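Long-range contacts in 11R-lipoxygenase (Gersemia fruticosa, PDB 3VF1), which is a calcium-dependent lipoxygenase that probably uses one non-heme iron to insert both atoms of molecular oxygen into a polyunsaturated fatty acid: residues A[20-25]-A[106-111]; A[53-58]-A[73-78]; A[313-318]-A[329-334]. All blocks are in the same frame, centred on the assembly; numbering follows the deposited sequence.

Contact 1: residues A[20-25]-A[106-111]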
# COMPACT_ATOMS: atom_id res chain seq x y z
N MET A 20 -10.43 -24.00 -42.31
CA MET A 20 -10.99 -23.29 -41.16
C MET A 20 -10.64 -21.81 -41.19
O MET A 20 -9.47 -21.43 -41.19
CB MET A 20 -10.45 -23.90 -39.86
CG MET A 20 -11.17 -23.43 -38.62
SD MET A 20 -12.93 -23.79 -38.67
CE MET A 20 -13.61 -22.14 -38.64
N LYS A 21 -11.67 -20.97 -41.23
CA LYS A 21 -11.49 -19.52 -41.21
C LYS A 21 -11.39 -18.98 -39.78
O LYS A 21 -12.15 -19.38 -38.90
CB LYS A 21 -12.64 -18.83 -41.96
CG LYS A 21 -14.02 -19.03 -41.34
CD LYS A 21 -14.41 -17.88 -40.43
CE LYS A 21 -15.81 -18.07 -39.87
NZ LYS A 21 -16.22 -16.96 -38.97
N TYR A 22 -10.44 -18.08 -39.56
CA TYR A 22 -10.23 -17.45 -38.26
C TYR A 22 -10.20 -15.94 -38.38
O TYR A 22 -9.37 -15.39 -39.11
CB TYR A 22 -8.91 -17.93 -37.64
CG TYR A 22 -8.88 -19.39 -37.26
CD1 TYR A 22 -9.98 -20.00 -36.67
CD2 TYR A 22 -7.74 -20.15 -37.47
CE1 TYR A 22 -9.95 -21.33 -36.32
CE2 TYR A 22 -7.70 -21.48 -37.12
CZ TYR A 22 -8.80 -22.07 -36.55
OH TYR A 22 -8.76 -23.40 -36.20
N LYS A 23 -11.09 -15.26 -37.66
CA LYS A 23 -11.07 -13.80 -37.61
C LYS A 23 -10.43 -13.33 -36.31
O LYS A 23 -11.09 -13.22 -35.28
CB LYS A 23 -12.49 -13.24 -37.73
CG LYS A 23 -12.54 -11.72 -37.72
CD LYS A 23 -13.95 -11.22 -38.01
CE LYS A 23 -13.98 -9.70 -38.07
NZ LYS A 23 -15.33 -9.19 -38.47
N ILE A 24 -9.13 -13.06 -36.37
CA ILE A 24 -8.36 -12.68 -35.19
C ILE A 24 -8.31 -11.16 -35.03
O ILE A 24 -7.81 -10.45 -35.90
CB ILE A 24 -6.92 -13.22 -35.28
CG1 ILE A 24 -6.94 -14.73 -35.52
CG2 ILE A 24 -6.14 -12.87 -34.02
CD1 ILE A 24 -5.58 -15.32 -35.81
N THR A 25 -8.83 -10.68 -33.91
CA THR A 25 -8.83 -9.25 -33.60
C THR A 25 -7.93 -8.97 -32.40
O THR A 25 -8.11 -9.55 -31.33
CB THR A 25 -10.24 -8.74 -33.29
OG1 THR A 25 -11.13 -9.07 -34.36
CG2 THR A 25 -10.23 -7.23 -33.09
N ILE A 106 -10.74 -14.06 -31.08
CA ILE A 106 -10.74 -14.91 -32.26
C ILE A 106 -12.13 -15.46 -32.54
O ILE A 106 -12.64 -16.29 -31.78
CB ILE A 106 -9.76 -16.08 -32.09
CG1 ILE A 106 -8.36 -15.56 -31.74
CG2 ILE A 106 -9.72 -16.92 -33.36
CD1 ILE A 106 -7.35 -16.65 -31.47
N GLU A 107 -12.74 -15.00 -33.63
CA GLU A 107 -14.05 -15.49 -34.03
C GLU A 107 -13.92 -16.58 -35.09
O GLU A 107 -13.17 -16.43 -36.05
CB GLU A 107 -14.92 -14.34 -34.55
CG GLU A 107 -16.30 -14.79 -35.02
CD GLU A 107 -17.22 -13.62 -35.31
OE1 GLU A 107 -16.76 -12.46 -35.24
OE2 GLU A 107 -18.41 -13.87 -35.61
N LYS A 108 -14.65 -17.67 -34.89
CA LYS A 108 -14.62 -18.79 -35.82
C LYS A 108 -15.96 -19.50 -35.82
O LYS A 108 -16.94 -19.00 -35.26
CB LYS A 108 -13.51 -19.77 -35.42
CG LYS A 108 -13.78 -20.50 -34.12
CD LYS A 108 -12.69 -21.52 -33.81
CE LYS A 108 -12.78 -22.75 -34.70
NZ LYS A 108 -13.98 -23.58 -34.42
N ILE A 109 -16.01 -20.67 -36.45
CA ILE A 109 -17.23 -21.47 -36.49
C ILE A 109 -16.92 -22.95 -36.29
O ILE A 109 -16.03 -23.50 -36.93
CB ILE A 109 -17.99 -21.28 -37.82
CG1 ILE A 109 -17.05 -21.51 -39.01
CG2 ILE A 109 -18.61 -19.89 -37.88
CD1 ILE A 109 -17.68 -21.23 -40.36
N ASP A 110 -17.67 -23.59 -35.39
CA ASP A 110 -17.50 -25.01 -35.12
C ASP A 110 -18.17 -25.85 -36.20
O ASP A 110 -19.39 -25.84 -36.35
CB ASP A 110 -18.06 -25.38 -33.74
CG ASP A 110 -19.44 -24.78 -33.48
OD1 ASP A 110 -20.09 -24.34 -34.45
OD2 ASP A 110 -19.86 -24.75 -32.30
N GLU A 111 -17.36 -26.58 -36.97
CA GLU A 111 -17.87 -27.38 -38.07
C GLU A 111 -18.94 -28.35 -37.59
O GLU A 111 -19.77 -28.81 -38.37
CB GLU A 111 -16.73 -28.15 -38.75
CG GLU A 111 -16.45 -29.52 -38.13
CD GLU A 111 -15.25 -30.20 -38.76
OE1 GLU A 111 -14.66 -29.62 -39.70
OE2 GLU A 111 -14.89 -31.31 -38.32

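Contact 2: residues A[53-58]-A[73-78]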
# COMPACT_ATOMS: atom_id res chain seq x y z
N SER A 53 -0.91 -23.51 -37.51
CA SER A 53 0.42 -23.03 -37.85
C SER A 53 0.54 -21.54 -37.53
O SER A 53 -0.45 -20.81 -37.52
CB SER A 53 0.71 -23.27 -39.34
OG SER A 53 2.04 -22.90 -39.66
N ALA A 54 1.77 -21.11 -37.26
CA ALA A 54 2.03 -19.74 -36.84
C ALA A 54 1.64 -18.72 -37.90
O ALA A 54 2.38 -18.48 -38.85
CB ALA A 54 3.50 -19.58 -36.48
N PHE A 55 0.47 -18.11 -37.73
CA PHE A 55 0.06 -17.00 -38.59
C PHE A 55 1.01 -15.83 -38.38
O PHE A 55 1.80 -15.84 -37.44
CB PHE A 55 -1.37 -16.56 -38.26
CG PHE A 55 -2.41 -17.61 -38.55
CD1 PHE A 55 -2.81 -17.86 -39.85
CD2 PHE A 55 -2.99 -18.33 -37.52
CE1 PHE A 55 -3.77 -18.82 -40.12
CE2 PHE A 55 -3.95 -19.29 -37.78
CZ PHE A 55 -4.34 -19.54 -39.08
N SER A 56 0.94 -14.84 -39.25
CA SER A 56 1.79 -13.66 -39.14
C SER A 56 0.97 -12.39 -39.02
O SER A 56 0.36 -11.93 -39.98
CB SER A 56 2.74 -13.57 -40.34
OG SER A 56 3.76 -14.54 -40.25
N LEU A 57 0.95 -11.82 -37.82
CA LEU A 57 0.23 -10.58 -37.55
C LEU A 57 1.15 -9.39 -37.75
O LEU A 57 2.10 -9.19 -36.99
CB LEU A 57 -0.31 -10.59 -36.12
CG LEU A 57 -1.20 -11.79 -35.77
CD1 LEU A 57 -1.62 -11.73 -34.31
CD2 LEU A 57 -2.41 -11.84 -36.68
N ASP A 58 0.86 -8.58 -38.77
CA ASP A 58 1.67 -7.41 -39.06
C ASP A 58 1.14 -6.19 -38.31
O ASP A 58 0.00 -5.77 -38.51
CB ASP A 58 1.68 -7.13 -40.57
CG ASP A 58 2.29 -8.26 -41.37
OD1 ASP A 58 3.17 -8.96 -40.82
OD2 ASP A 58 1.89 -8.44 -42.54
N TYR A 73 -7.72 -9.33 -38.35
CA TYR A 73 -7.06 -10.17 -39.33
C TYR A 73 -7.95 -11.35 -39.72
O TYR A 73 -8.48 -12.05 -38.86
CB TYR A 73 -5.74 -10.71 -38.77
CG TYR A 73 -4.78 -9.64 -38.30
CD1 TYR A 73 -4.94 -9.04 -37.05
CD2 TYR A 73 -3.71 -9.23 -39.09
CE1 TYR A 73 -4.07 -8.07 -36.61
CE2 TYR A 73 -2.83 -8.26 -38.65
CZ TYR A 73 -3.01 -7.68 -37.41
OH TYR A 73 -2.14 -6.71 -36.97
N ASP A 74 -8.10 -11.57 -41.03
CA ASP A 74 -8.79 -12.75 -41.53
C ASP A 74 -7.74 -13.81 -41.86
O ASP A 74 -6.71 -13.51 -42.46
CB ASP A 74 -9.61 -12.41 -42.77
CG ASP A 74 -10.77 -11.48 -42.47
OD1 ASP A 74 -11.38 -11.63 -41.39
OD2 ASP A 74 -11.08 -10.62 -43.31
N GLN A 75 -8.01 -15.05 -41.46
CA GLN A 75 -7.02 -16.12 -41.63
C GLN A 75 -7.66 -17.46 -41.97
O GLN A 75 -8.88 -17.62 -41.94
CB GLN A 75 -6.19 -16.26 -40.35
CG GLN A 75 -5.39 -15.02 -39.98
CD GLN A 75 -4.28 -14.72 -40.97
OE1 GLN A 75 -4.23 -15.28 -42.06
NE2 GLN A 75 -3.36 -13.84 -40.58
N SER A 76 -6.81 -18.43 -42.30
CA SER A 76 -7.26 -19.78 -42.63
C SER A 76 -6.18 -20.80 -42.28
O SER A 76 -5.00 -20.59 -42.57
CB SER A 76 -7.61 -19.87 -44.11
OG SER A 76 -7.99 -21.19 -44.46
N GLY A 77 -6.59 -21.91 -41.68
CA GLY A 77 -5.65 -22.95 -41.29
C GLY A 77 -6.33 -24.20 -40.75
O GLY A 77 -7.55 -24.34 -40.84
N VAL A 78 -5.53 -25.11 -40.20
CA VAL A 78 -6.04 -26.35 -39.65
C VAL A 78 -7.06 -26.09 -38.55
O VAL A 78 -6.79 -25.32 -37.62
CB VAL A 78 -4.89 -27.21 -39.07
CG1 VAL A 78 -5.44 -28.38 -38.26
CG2 VAL A 78 -3.98 -27.71 -40.18

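Contact 3: residues A[313-318]-A[329-334]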
# COMPACT_ATOMS: atom_id res chain seq x y z
N ILE A 313 8.53 1.31 21.44
CA ILE A 313 9.30 0.65 20.39
C ILE A 313 10.48 1.50 19.90
O ILE A 313 11.44 0.97 19.34
CB ILE A 313 8.41 0.27 19.18
CG1 ILE A 313 9.18 -0.65 18.23
CG2 ILE A 313 7.92 1.51 18.45
CD1 ILE A 313 8.31 -1.30 17.18
N LEU A 314 10.41 2.81 20.11
CA LEU A 314 11.48 3.70 19.70
C LEU A 314 12.70 3.58 20.61
O LEU A 314 13.77 4.10 20.29
CB LEU A 314 11.00 5.15 19.68
CG LEU A 314 10.09 5.52 18.50
CD1 LEU A 314 9.49 6.90 18.69
CD2 LEU A 314 10.87 5.44 17.20
N GLU A 315 12.54 2.89 21.73
CA GLU A 315 13.63 2.71 22.67
C GLU A 315 14.76 1.90 22.04
O GLU A 315 14.55 0.78 21.57
CB GLU A 315 13.12 2.01 23.93
CG GLU A 315 13.91 2.32 25.19
CD GLU A 315 13.19 1.89 26.45
OE1 GLU A 315 12.25 1.07 26.35
OE2 GLU A 315 13.56 2.37 27.54
N GLY A 316 15.96 2.48 22.02
CA GLY A 316 17.12 1.80 21.47
C GLY A 316 17.42 2.17 20.03
O GLY A 316 18.46 1.81 19.49
N ILE A 317 16.50 2.89 19.39
CA ILE A 317 16.68 3.31 18.01
C ILE A 317 17.54 4.57 17.95
O ILE A 317 17.16 5.61 18.49
CB ILE A 317 15.33 3.58 17.32
CG1 ILE A 317 14.40 2.38 17.48
CG2 ILE A 317 15.54 3.90 15.84
CD1 ILE A 317 14.94 1.09 16.92
N PRO A 318 18.70 4.49 17.28
CA PRO A 318 19.62 5.63 17.20
C PRO A 318 19.14 6.71 16.23
O PRO A 318 18.51 6.41 15.22
CB PRO A 318 20.91 5.00 16.67
CG PRO A 318 20.44 3.84 15.87
CD PRO A 318 19.23 3.31 16.58
N ILE A 329 15.10 12.28 19.11
CA ILE A 329 13.77 11.72 19.29
C ILE A 329 13.70 11.16 20.70
O ILE A 329 14.72 10.84 21.30
CB ILE A 329 13.48 10.59 18.27
CG1 ILE A 329 11.97 10.42 18.08
CG2 ILE A 329 14.11 9.28 18.72
CD1 ILE A 329 11.28 11.61 17.45
N THR A 330 12.49 11.05 21.23
CA THR A 330 12.29 10.49 22.55
C THR A 330 11.49 9.19 22.42
O THR A 330 11.36 8.64 21.33
CB THR A 330 11.57 11.48 23.48
OG1 THR A 330 10.19 11.61 23.09
CG2 THR A 330 12.24 12.84 23.44
N THR A 331 10.97 8.70 23.54
CA THR A 331 10.22 7.46 23.56
C THR A 331 8.96 7.70 24.38
O THR A 331 8.75 7.07 25.42
CB THR A 331 11.05 6.33 24.18
OG1 THR A 331 11.36 6.66 25.54
CG2 THR A 331 12.34 6.14 23.40
N PRO A 332 8.10 8.60 23.90
CA PRO A 332 7.04 9.23 24.70
C PRO A 332 5.83 8.35 24.98
O PRO A 332 5.65 7.29 24.37
CB PRO A 332 6.62 10.41 23.84
CG PRO A 332 6.83 9.95 22.45
CD PRO A 332 8.04 9.05 22.49
N LEU A 333 5.02 8.80 25.93
CA LEU A 333 3.71 8.22 26.18
C LEU A 333 2.70 9.36 26.24
O LEU A 333 2.94 10.38 26.88
CB LEU A 333 3.68 7.45 27.50
CG LEU A 333 4.63 6.26 27.63
CD1 LEU A 333 5.97 6.71 28.19
CD2 LEU A 333 4.01 5.18 28.51
N GLY A 334 1.58 9.19 25.55
CA GLY A 334 0.53 10.19 25.56
C GLY A 334 -0.74 9.61 26.14
O GLY A 334 -1.10 8.47 25.86

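Contact 1: residues A[20-25]-A[106-111]
K23 and E107 form an antiparallel hydrogen-bonded pair between two neighbouring strands of the PLAT beta sandwich. Two backbone bonds join them. K23 N gives to E107 O at 2.9 Å, and E107 N gives to K23 O at 2.9 Å. Both are nearly straight. The next pair, I24 with I106, is non-hydrogen-bonded. Here I106 CA lies 3.5 Å from K23 O in a CA-H...O contact.

I24, I106, Y22 and K108 lie on the face that looks into the sandwich. The I24 and I106 side chains lie alongside each other, with I24 CG1 4.1 Å from I106 CG1. Both also reach I42 on the facing sheet. Y22 and K108 run the same way. The lysine chain passes the edge of the tyrosine ring, near its plane, and K108 CE is 3.6 Å from Y22 CE1.

At the strand end M20 comes across to I109. M20 CG is anti to the backbone N (chi1 -168°), and the later bends bring M20 CE to 3.5 Å from I109 CG1. K21 CE also packs on I109 CD1, at 3.7 Å.

Polar ends are mostly held elsewhere. Y22 OH is hydrogen-bonded to V78 O, and K108 NZ to G81 O. K23 and E107 extend next to each other from the outer face. K23 NZ stays 4.8 Å from E107 OE1, and K21 NZ is also near E107, so the charges probably attract without a salt bridge.

The contact thus joins two chemistries: mostly apolar groups toward the facing sheet, and loosely matched charges on the outer face.

Contact 2: residues A[53-58]-A[73-78]
Y73 meets L57 and D58 along its whole length, where the edge strands of the two PLAT sheets face each other. Strand 55-57 belongs to one sheet and strand 70-77 to the other. The short segments 55-57 and 73-77 run antiparallel, with axes 9.0 Å apart, so side chains fill the gap between them.

Starting at Y73 CB, the first neighbour is the methyl L57 CD2. The same methyl sits 3.6 Å from Y73 CG and also near Y73 CD1 and Y73 CD2. It lies over the ring face, 3.7 Å from the centroid and 15° off the normal, a CH-pi contact. Farther out, Y73 CE2 approaches the backbone N of D58, and Y73 CZ approaches both D58 O and L57 CB. At the tip, Y73 OH gives a hydrogen bond of 2.8 Å to D58 O. The hydroxyl stands well above the carbonyl plane, although D58 O itself lies in the plane of the tyrosine ring.

The second half of the contact is F55 with Q75. F55 and Q75 come from opposite strands and overlap in passing. Q75 CB lies over the F55 ring, 4.0 Å from its centroid. Q75 then bends at chi2 (-68°), which lays the amide along the ring; Q75 CD is 3.6 Å from F55 CD1, and the two planes are 30° apart. At the ring edge, F55 CE1 is 3.3 Å from S76 O. F55 also touches Y22 of strand 20-28.

D58 is a predicted calcium ligand. Its backbone carbonyl is held by Y73, so the chemistry couples the end of strand 55-57 to the opposite sheet through one polar bond, beside CH-pi and amide-on-ring packing.

Contact 3: residues A[313-318]-A[329-334]
A type II beta turn from L314 to I317 packs against residues 329-331, the extended run that leads into strand 333-338 of the lipoxygenase domain. L314 and T331 are the central pair. The turn is closed by I317 N, which gives a hydrogen bond of 3.1 Å to L314 O. G316 takes its third position with a positive phi of 96°, as glycine commonly does in this type of turn.

T331 touches with its methyl group. Its CG2 sits against the peptide link between L314 and E315, 3.8 Å from L314 C and 3.7 Å from E315 N. The side chains also meet there, with L314 CB 4.1 Å from T331 CG2. The torsion explains the choice of branch: CG2 is anti to the carbonyl carbon of T331, while OG1 takes the place between N and C (chi1 62°) and is hydrogen-bonded elsewhere.

L314 reaches the other way along the run. Its CD1 lies 3.7 Å from T330 O and 4.3 Å from I329 CG1, which makes a loose apolar pair with I329. E315 CB adds a light contact, 4.2 Å from T331 CG2.

Nearby parts of the fold frame this packing. L314 and P332 both touch A382 of helix 369-410, and I329 touches C381 of the same helix. T330 OG1 is hydrogen-bonded to L351 O, and T331 O accepts from Q353 NE2.

Across the two segments the contact is therefore made by van der Waals packing. The threonine hydroxyls and the T331 carbonyl have their polar partners outside it. The side chains meet the turn through carbon, and T330 O is the polar atom that lies against L314 CD1.

Overall arrangement
Contacts 1 and 2 belong to the same PLAT domain, and their centres lie 10 Å apart. They share a sheet, because strands 20-28 and 70-77 are neighbours. Probable hydrogen bonds join them: I24 O to Y73 N at 2.7 Å and Y22 N to Q75 O at 2.9 Å. Contact 1 works within this sheet; contact 2 spans the sandwich to the other one. In sequence contact 2 is nested inside contact 1. Contact 3 lies in the lipoxygenase domain, on the opposite side of the chain's centre. Its centre is about 68 Å from that of contact 1. It abuts helix 369-410, which carries the iron ligands H392 and H397, but itself lies away from the iron site.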